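Local structure of fiber protein 2 (Fowl adenovirus 1, 2VTW) at residues S3-T8 against L93-I98; P105-I110 against T163-A168; Y134-T139 against G185-G190. The protein probably attaches the virion to a host-cell receptor through the trimeric C-terminal head domain of the short fibre, the part described here. One frame throughout, in Å; residues are numbered along the deposited sequence.

Interaction 1: S3-T8 against L93-I98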
loop_
_atom_site.group_PDB
_atom_site.type_symbol
_atom_site.label_atom_id
_atom_site.label_comp_id
_atom_site.label_asym_id
_atom_site.label_seq_id
_atom_site.Cartn_x
_atom_site.Cartn_y
_atom_site.Cartn_z
ATOM N N SER A 3 -1.763 2.205 22.869
ATOM C CA SER A 3 -2.192 2.830 21.626
ATOM C C SER A 3 -1.987 1.893 20.440
ATOM O O SER A 3 -2.295 2.258 19.307
ATOM C CB SER A 3 -1.455 4.138 21.436
ATOM O OG SER A 3 -0.065 3.972 21.640
ATOM N N VAL A 4 -1.489 0.680 20.695
ATOM C CA VAL A 4 -1.330 -0.346 19.653
ATOM C C VAL A 4 -1.945 -1.682 20.104
ATOM O O VAL A 4 -1.729 -2.101 21.241
ATOM C CB VAL A 4 0.167 -0.555 19.310
ATOM C CG1 VAL A 4 0.292 -1.557 18.158
ATOM C CG2 VAL A 4 0.840 0.774 18.959
ATOM N N ALA A 5 -2.730 -2.321 19.237
ATOM C CA ALA A 5 -3.356 -3.616 19.499
ATOM C C ALA A 5 -3.333 -4.478 18.228
ATOM O O ALA A 5 -3.279 -3.940 17.134
ATOM C CB ALA A 5 -4.792 -3.450 19.984
ATOM N N ALA A 6 -3.375 -5.803 18.409
ATOM C CA ALA A 6 -3.323 -6.816 17.341
ATOM C C ALA A 6 -4.442 -7.837 17.480
ATOM O O ALA A 6 -4.773 -8.232 18.601
ATOM C CB ALA A 6 -1.969 -7.548 17.396
ATOM N N PHE A 7 -5.006 -8.274 16.354
ATOM C CA PHE A 7 -5.925 -9.419 16.283
ATOM C C PHE A 7 -5.433 -10.425 15.203
ATOM O O PHE A 7 -4.985 -10.010 14.118
ATOM C CB PHE A 7 -7.338 -8.934 15.950
ATOM C CG PHE A 7 -8.340 -10.030 15.736
ATOM C CD1 PHE A 7 -8.677 -10.907 16.775
ATOM C CD2 PHE A 7 -8.994 -10.169 14.510
ATOM C CE1 PHE A 7 -9.629 -11.903 16.577
ATOM C CE2 PHE A 7 -9.952 -11.173 14.308
ATOM C CZ PHE A 7 -10.273 -12.032 15.351
ATOM N N THR A 8 -5.504 -11.724 15.511
ATOM C CA THR A 8 -5.118 -12.810 14.604
ATOM C C THR A 8 -6.225 -13.845 14.577
ATOM O O THR A 8 -6.748 -14.236 15.623
ATOM C CB THR A 8 -3.828 -13.498 15.055
ATOM O OG1 THR A 8 -2.817 -12.509 15.242
ATOM C CG2 THR A 8 -3.341 -14.540 14.025
ATOM N N LEU A 93 -6.200 -11.995 20.766
ATOM C CA LEU A 93 -6.128 -10.547 20.946
ATOM C C LEU A 93 -4.870 -10.255 21.726
ATOM O O LEU A 93 -4.477 -11.060 22.559
ATOM C CB LEU A 93 -7.394 -10.022 21.653
ATOM C CG LEU A 93 -8.629 -10.034 20.725
ATOM C CD1 LEU A 93 -9.940 -10.195 21.460
ATOM C CD2 LEU A 93 -8.676 -8.778 19.810
ATOM N N GLU A 94 -4.207 -9.144 21.402
ATOM C CA GLU A 94 -3.026 -8.656 22.125
ATOM C C GLU A 94 -3.084 -7.121 22.220
ATOM O O GLU A 94 -3.186 -6.463 21.198
ATOM C CB GLU A 94 -1.717 -9.070 21.435
ATOM C CG GLU A 94 -0.443 -8.532 22.151
ATOM C CD GLU A 94 0.891 -8.930 21.462
ATOM O OE1 GLU A 94 0.840 -9.718 20.461
ATOM O OE2 GLU A 94 1.987 -8.459 21.931
ATOM N N PRO A 95 -3.094 -6.551 23.444
ATOM C CA PRO A 95 -3.183 -7.229 24.753
ATOM C C PRO A 95 -4.443 -8.101 24.809
ATOM O O PRO A 95 -5.395 -7.840 24.083
ATOM C CB PRO A 95 -3.274 -6.070 25.761
ATOM C CG PRO A 95 -2.857 -4.824 25.017
ATOM C CD PRO A 95 -3.069 -5.077 23.565
ATOM N N SER A 96 -4.435 -9.139 25.646
ATOM C CA SER A 96 -5.537 -10.104 25.703
ATOM C C SER A 96 -6.857 -9.529 26.225
ATOM O O SER A 96 -7.925 -10.064 25.913
ATOM C CB SER A 96 -5.123 -11.347 26.533
ATOM O OG SER A 96 -4.564 -10.967 27.779
ATOM N N ASN A 97 -6.785 -8.437 26.997
ATOM C CA ASN A 97 -7.984 -7.716 27.452
ATOM C C ASN A 97 -8.492 -6.621 26.498
ATOM O O ASN A 97 -9.340 -5.806 26.881
ATOM C CB ASN A 97 -7.782 -7.132 28.865
ATOM C CG ASN A 97 -6.792 -5.962 28.919
ATOM O OD1 ASN A 97 -5.767 -5.948 28.240
ATOM N ND2 ASN A 97 -7.081 -4.996 29.799
ATOM N N ILE A 98 -7.999 -6.611 25.252
ATOM C CA ILE A 98 -8.412 -5.590 24.290
ATOM C C ILE A 98 -9.767 -5.976 23.674
ATOM O O ILE A 98 -10.035 -7.155 23.412
ATOM C CB ILE A 98 -7.248 -5.266 23.237
ATOM C CG1 ILE A 98 -7.233 -3.778 22.898
ATOM C CG2 ILE A 98 -7.344 -6.114 21.990
ATOM C CD1 ILE A 98 -6.869 -2.908 24.057
#
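Ala6 and Glu94 grip each other through both of their peptide groups, forming a hydrogen-bonded antiparallel pair. Ala6 N gives its hydrogen to Glu94 O at 2.9 Å in a nearly straight bond (165° at the hydrogen), and Glu94 N returns one to Ala6 O at 3.0 Å. Glu94 O also receives a CA-H...O contact from Ala5 CA at 3.3 Å. One step along, Phe7 and Leu93 make the adjoining non-hydrogen-bonded pair, and their side chains share a face of the sheet. There the CD2 methyl of Leu93 comes obliquely to the Phe7 ring, 3.7 Å from its CD1; with CG of Phe7 anti to the backbone N (chi1 175°), the ring lies within reach of that methyl. Beyond Glu94 the ladder stops at Pro95, which follows a cis peptide and opens a type I turn closed by Ile98 N to Pro95 O. The turn folds the chain back, so that Ile98 CG1 rests 3.8 Å from Ala5 CB. Met100 adds to the Phe7 and Leu93 face. On the Ala6 and Glu94 face, Met41 of the second subunit packs against both residues, while Val4 meets Val4 of the third. The two backbone bonds, with a further one between Thr8 and Thr92, thus fix the register of a very short edge pairing, and apolar side chains supply the rest of its hold, partly across the trimer interface.

Interaction 2: P105-I110 against T163-A168; sequences PARNPI and TYNLIA
The loop that follows strand 92-94 crosses strand 163-173 of the fibre head near Asn165, and the two are joined by an asparagine and two waters instead of a beta ladder. Asn165 makes the main reach from the strand. Its CG lies anti to the carbonyl carbon (chi1 -63°), which carries the amide to the backbone of Arg107, with ND2 3.4 Å from Arg107 CA. No direct hydrogen bond spans the two segments; each end of the amide uses a water. Asn165 ND2 donates to one at 2.6 Å, and this water passes a hydrogen to Pro105 O at 2.7 Å. On the other branch, Asn165 OD1 accepts from the second water at 2.7 Å, which in turn takes the hydrogen of Asn108 N at 2.9 Å. The two bridges meet the amide with opposite polarity, which is consistent with the modelled orientation and probably helps to hold it. The ring edge of Pro105, CG and CD, lies against the Asn165 carbonyl, with CG 3.4 Å from Asn165 O, and the same CG makes an apolar contact with Ile167 CG1 at 4.2 Å. Around this, Pro105 also packs on Val153 and Cys196, and Asn108 ND2 is hydrogen-bonded to Val153 O, tying the loop to two further strands. Arg107 and Asn108 continue to Ile12 and Tyr49 of the third subunit. The arrangement is that of a connecting loop crossing a strand of the beta-sandwich head, held by prolyl packing and ordered water.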
loop_
_atom_site.group_PDB
_atom_site.type_symbol
_atom_site.label_atom_id
_atom_site.label_comp_id
_atom_site.label_asym_id
_atom_site.label_seq_id
_atom_site.Cartn_x
_atom_site.Cartn_y
_atom_site.Cartn_z
ATOM N N PRO A 105 -13.573 -0.907 11.513
ATOM C CA PRO A 105 -13.184 0.211 10.654
ATOM C C PRO A 105 -14.146 1.387 10.798
ATOM O O PRO A 105 -15.347 1.188 11.058
ATOM C CB PRO A 105 -13.284 -0.393 9.270
ATOM C CG PRO A 105 -14.395 -1.433 9.414
ATOM C CD PRO A 105 -14.171 -2.016 10.754
ATOM N N ALA A 106 -13.630 2.605 10.644
ATOM C CA ALA A 106 -14.478 3.792 10.673
ATOM C C ALA A 106 -15.514 3.754 9.576
ATOM O O ALA A 106 -15.338 3.105 8.548
ATOM C CB ALA A 106 -13.614 5.102 10.598
ATOM N N ARG A 107 -16.622 4.447 9.794
ATOM C CA ARG A 107 -17.649 4.618 8.779
ATOM C C ARG A 107 -16.939 5.170 7.560
ATOM O O ARG A 107 -16.103 6.047 7.702
ATOM C CB ARG A 107 -18.691 5.644 9.265
ATOM C CG ARG A 107 -19.994 5.778 8.439
ATOM C CD ARG A 107 -20.738 7.157 8.719
ATOM N NE ARG A 107 -20.630 8.083 7.558
ATOM C CZ ARG A 107 -20.236 9.358 7.591
ATOM N NH1 ARG A 107 -19.914 9.969 8.723
ATOM N NH2 ARG A 107 -20.182 10.052 6.469
ATOM N N ASN A 108 -17.298 4.660 6.398
ATOM C CA ASN A 108 -16.750 5.097 5.123
ATOM C C ASN A 108 -17.547 6.295 4.573
ATOM O O ASN A 108 -18.676 6.141 4.094
ATOM C CB ASN A 108 -16.763 3.917 4.147
ATOM C CG ASN A 108 -16.045 4.224 2.853
ATOM O OD1 ASN A 108 -15.552 5.342 2.656
ATOM N ND2 ASN A 108 -15.962 3.235 1.972
ATOM N N PRO A 109 -16.959 7.486 4.614
ATOM C CA PRO A 109 -17.712 8.668 4.215
ATOM C C PRO A 109 -18.014 8.839 2.713
ATOM O O PRO A 109 -18.817 9.689 2.351
ATOM C CB PRO A 109 -16.846 9.799 4.730
ATOM C CG PRO A 109 -15.489 9.274 4.659
ATOM C CD PRO A 109 -15.589 7.830 5.001
ATOM N N ILE A 110 -17.432 8.018 1.844
ATOM C CA ILE A 110 -17.821 8.066 0.447
ATOM C C ILE A 110 -19.166 7.353 0.240
ATOM O O ILE A 110 -19.771 7.491 -0.813
ATOM C CB ILE A 110 -16.700 7.536 -0.509
ATOM C CG1 ILE A 110 -16.664 6.016 -0.546
ATOM C CG2 ILE A 110 -15.316 8.134 -0.116
ATOM C CD1 ILE A 110 -15.730 5.443 -1.611
ATOM N N THR A 163 -27.019 -1.432 10.786
ATOM C CA THR A 163 -25.898 -1.442 9.853
ATOM C C THR A 163 -24.616 -1.571 10.677
ATOM O O THR A 163 -24.481 -0.961 11.724
ATOM C CB THR A 163 -26.015 -0.162 8.991
ATOM O OG1 THR A 163 -26.218 -0.488 7.608
ATOM C CG2 THR A 163 -24.936 0.779 9.241
ATOM N N TYR A 164 -23.721 -2.465 10.248
ATOM C CA TYR A 164 -22.383 -2.610 10.821
ATOM C C TYR A 164 -21.317 -2.386 9.709
ATOM O O TYR A 164 -21.475 -2.828 8.566
ATOM C CB TYR A 164 -22.169 -4.026 11.375
ATOM C CG TYR A 164 -23.132 -4.453 12.454
ATOM C CD1 TYR A 164 -22.720 -4.565 13.777
ATOM C CD2 TYR A 164 -24.450 -4.791 12.137
ATOM C CE1 TYR A 164 -23.611 -4.982 14.784
ATOM C CE2 TYR A 164 -25.356 -5.207 13.136
ATOM C CZ TYR A 164 -24.929 -5.294 14.457
ATOM O OH TYR A 164 -25.810 -5.704 15.452
ATOM N N ASN A 165 -20.222 -1.729 10.075
ATOM C CA ASN A 165 -19.136 -1.441 9.119
ATOM C C ASN A 165 -18.081 -2.554 9.119
ATOM O O ASN A 165 -17.426 -2.814 10.121
ATOM C CB ASN A 165 -18.508 -0.091 9.411
ATOM C CG ASN A 165 -19.488 1.068 9.256
ATOM O OD1 ASN A 165 -20.317 1.125 8.338
ATOM N ND2 ASN A 165 -19.400 1.996 10.173
ATOM N N LEU A 166 -17.979 -3.225 7.974
ATOM C CA LEU A 166 -17.021 -4.298 7.713
ATOM C C LEU A 166 -16.158 -3.936 6.488
ATOM O O LEU A 166 -16.502 -3.009 5.757
ATOM C CB LEU A 166 -17.760 -5.609 7.425
ATOM C CG LEU A 166 -18.289 -6.437 8.632
ATOM C CD1 LEU A 166 -19.373 -5.679 9.415
ATOM C CD2 LEU A 166 -18.788 -7.794 8.121
ATOM N N ILE A 167 -15.080 -4.699 6.265
ATOM C CA ILE A 167 -14.257 -4.580 5.050
ATOM C C ILE A 167 -14.562 -5.703 4.039
ATOM O O ILE A 167 -14.358 -6.858 4.340
ATOM C CB ILE A 167 -12.708 -4.591 5.367
ATOM C CG1 ILE A 167 -12.383 -3.738 6.598
ATOM C CG2 ILE A 167 -11.908 -4.139 4.087
ATOM C CD1 ILE A 167 -11.030 -3.986 7.234
ATOM N N ALA A 168 -15.035 -5.345 2.850
ATOM C CA ALA A 168 -15.215 -6.283 1.750
ATOM C C ALA A 168 -13.936 -6.323 0.893
ATOM O O ALA A 168 -13.421 -5.268 0.490
ATOM C CB ALA A 168 -16.409 -5.897 0.893
HETATM O O HOH W 1 -17.692 1.933 12.194
HETATM O O HOH W 2 -19.206 2.459 6.240
#

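Interaction 3: Y134-T139 against G185-G190; sequences YRPIFT and GTVAIG. With SO4 (sulfate ion), chain N.
Strands 137-139 and 185-190 run antiparallel, their axes 4.6 Å apart at closest approach and 169° between their directions, with Ile137 opposite Ala188 and Thr139 opposite Thr186 as hydrogen-bonded pairs. The first pair is regular: Ile137 N to Ala188 O, 2.9 Å, and its return bond both lie in the carbonyl plane. The second is more distorted, for Thr186 N approaches Thr139 O at 3.2 Å from above that plane. Here the side chains add a link of their own, Thr139 OG1 meeting Thr186 OG1 at 2.8 Å in a hydrogen bond. Both hydroxyls sit between their own backbone N and carbonyl carbon (chi1 71° and 78°), which turns them to each other, and a water joins Thr186 OG1 to Ile137 O. On the other face, Val187 CG2 touches the Phe138 ring at its edge, 3.8 Å from CE1, and stands 3.7 Å from Pro136 CB. Pro136 has no N-H to give, and where regular pairing lapses a water connects Arg135 O with Gly190 N. Arg135 NH2 reaches outward to donate to O1 of a sulfate, probably from the crystallisation liquor, which Arg127 of the second subunit also holds; Tyr134 and Arg135 extend the sheet into that subunit. The ladder thus has a face where a threonine pair sits beside Ile137 and Ala188, an apolar face of Phe138 and Val187, and a water-bridged interruption at the proline.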
loop_
_atom_site.group_PDB
_atom_site.type_symbol
_atom_site.label_atom_id
_atom_site.label_comp_id
_atom_site.label_asym_id
_atom_site.label_seq_id
_atom_site.Cartn_x
_atom_site.Cartn_y
_atom_site.Cartn_z
ATOM N N TYR A 134 -2.161 -8.630 -7.473
ATOM C CA TYR A 134 -1.369 -9.744 -6.928
ATOM C C TYR A 134 -1.221 -10.856 -7.945
ATOM O O TYR A 134 -2.048 -11.036 -8.838
ATOM C CB TYR A 134 -2.014 -10.358 -5.652
ATOM C CG TYR A 134 -2.148 -9.376 -4.559
ATOM C CD1 TYR A 134 -1.256 -9.344 -3.494
ATOM C CD2 TYR A 134 -3.170 -8.445 -4.601
ATOM C CE1 TYR A 134 -1.391 -8.380 -2.497
ATOM C CE2 TYR A 134 -3.307 -7.500 -3.631
ATOM C CZ TYR A 134 -2.412 -7.464 -2.594
ATOM O OH TYR A 134 -2.619 -6.490 -1.655
ATOM N N ARG A 135 -0.149 -11.602 -7.790
ATOM C CA ARG A 135 -0.056 -12.884 -8.451
ATOM C C ARG A 135 -0.092 -13.972 -7.385
ATOM O O ARG A 135 0.753 -13.998 -6.497
ATOM C CB ARG A 135 1.205 -12.993 -9.295
ATOM C CG ARG A 135 1.281 -14.312 -10.046
ATOM C CD ARG A 135 2.607 -14.507 -10.753
ATOM N NE ARG A 135 2.675 -13.741 -12.003
ATOM C CZ ARG A 135 3.558 -12.781 -12.289
ATOM N NH1 ARG A 135 4.505 -12.433 -11.449
ATOM N NH2 ARG A 135 3.515 -12.183 -13.484
ATOM N N PRO A 136 -1.062 -14.889 -7.498
ATOM C CA PRO A 136 -1.137 -16.012 -6.576
ATOM C C PRO A 136 -0.288 -17.213 -7.014
ATOM O O PRO A 136 0.240 -17.244 -8.130
ATOM C CB PRO A 136 -2.605 -16.396 -6.646
ATOM C CG PRO A 136 -2.968 -16.146 -8.043
ATOM C CD PRO A 136 -2.128 -14.968 -8.518
ATOM N N ILE A 137 -0.235 -18.206 -6.134
ATOM C CA ILE A 137 0.448 -19.477 -6.354
ATOM C C ILE A 137 -0.603 -20.582 -6.646
ATOM O O ILE A 137 -1.625 -20.671 -5.946
ATOM C CB ILE A 137 1.225 -19.871 -5.089
ATOM C CG1 ILE A 137 2.690 -19.418 -5.163
ATOM C CG2 ILE A 137 1.212 -21.378 -4.907
ATOM C CD1 ILE A 137 3.648 -20.521 -5.569
ATOM N N PHE A 138 -0.342 -21.426 -7.646
ATOM C CA PHE A 138 -1.206 -22.570 -7.943
ATOM C C PHE A 138 -0.540 -23.909 -7.687
ATOM O O PHE A 138 0.685 -24.020 -7.613
ATOM C CB PHE A 138 -1.643 -22.611 -9.404
ATOM C CG PHE A 138 -2.050 -21.302 -9.953
ATOM C CD1 PHE A 138 -3.012 -20.554 -9.326
ATOM C CD2 PHE A 138 -1.485 -20.825 -11.126
ATOM C CE1 PHE A 138 -3.388 -19.321 -9.837
ATOM C CE2 PHE A 138 -1.855 -19.586 -11.643
ATOM C CZ PHE A 138 -2.802 -18.829 -10.994
ATOM N N THR A 139 -1.401 -24.919 -7.560
ATOM C CA THR A 139 -1.064 -26.327 -7.767
ATOM C C THR A 139 -2.188 -26.942 -8.631
ATOM O O THR A 139 -3.260 -26.349 -8.809
ATOM C CB THR A 139 -0.872 -27.106 -6.429
ATOM O OG1 THR A 139 -2.133 -27.287 -5.762
ATOM C CG2 THR A 139 0.132 -26.385 -5.492
ATOM N N GLY A 185 -7.202 -28.415 -8.197
ATOM C CA GLY A 185 -5.966 -27.934 -7.617
ATOM C C GLY A 185 -6.256 -26.859 -6.598
ATOM O O GLY A 185 -7.351 -26.798 -6.054
ATOM N N THR A 186 -5.258 -26.013 -6.344
ATOM C CA THR A 186 -5.327 -24.969 -5.315
ATOM C C THR A 186 -4.812 -23.612 -5.834
ATOM O O THR A 186 -4.034 -23.552 -6.792
ATOM C CB THR A 186 -4.533 -25.355 -4.016
ATOM O OG1 THR A 186 -3.125 -25.176 -4.209
ATOM C CG2 THR A 186 -4.836 -26.806 -3.573
ATOM N N VAL A 187 -5.294 -22.540 -5.190
ATOM C CA VAL A 187 -4.848 -21.165 -5.430
ATOM C C VAL A 187 -4.702 -20.524 -4.057
ATOM O O VAL A 187 -5.553 -20.704 -3.193
ATOM C CB VAL A 187 -5.817 -20.367 -6.324
ATOM C CG1 VAL A 187 -7.212 -20.312 -5.703
ATOM C CG2 VAL A 187 -5.259 -18.929 -6.601
ATOM N N ALA A 188 -3.569 -19.875 -3.833
ATOM C CA ALA A 188 -3.248 -19.240 -2.574
ATOM C C ALA A 188 -2.714 -17.833 -2.879
ATOM O O ALA A 188 -1.895 -17.638 -3.805
ATOM C CB ALA A 188 -2.238 -20.049 -1.791
ATOM N N ILE A 189 -3.196 -16.860 -2.112
ATOM C CA ILE A 189 -2.973 -15.449 -2.412
ATOM C C ILE A 189 -2.661 -14.719 -1.138
ATOM O O ILE A 189 -3.259 -14.996 -0.095
ATOM C CB ILE A 189 -4.203 -14.807 -3.088
ATOM C CG1 ILE A 189 -3.960 -13.322 -3.400
ATOM C CG2 ILE A 189 -5.415 -14.945 -2.196
ATOM C CD1 ILE A 189 -4.959 -12.719 -4.357
ATOM N N GLY A 190 -1.708 -13.792 -1.240
ATOM C CA GLY A 190 -1.376 -12.870 -0.162
ATOM C C GLY A 190 0.112 -12.670 0.006
ATOM O O GLY A 190 0.910 -13.238 -0.748
HETATM S S SO4 N . 3.298 -14.209 -16.514
HETATM O O1 SO4 N . 2.344 -13.294 -15.861
HETATM O O2 SO4 N . 3.184 -15.560 -15.956
HETATM O O3 SO4 N . 2.908 -14.330 -17.909
HETATM O O4 SO4 N . 4.689 -13.752 -16.425
HETATM O O HOH W 3 0.179 -13.621 -3.649
HETATM O O HOH W 4 -1.567 -22.767 -4.056
#

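In the fold
All three contacts reach the same mixed sheet, yet they hold different parts of it. Interaction 1 is the most buried, a short edge pairing whose surroundings include both other subunits. Interactions 2 and 3 are only partly buried and lie on opposite sides of the chain's centre, about 28 Å apart between centres; their segments alternate along the chain, and strands 163-173 and 185-197 follow each other. Chemistry changes with place: backbone bonds with apolar side chains in interaction 1, water-bridged loop packing in interaction 2, and a longer ladder with paired hydroxyls in interaction 3. Interaction 3 meets the second subunit, interaction 2 the third, and interaction 1 both.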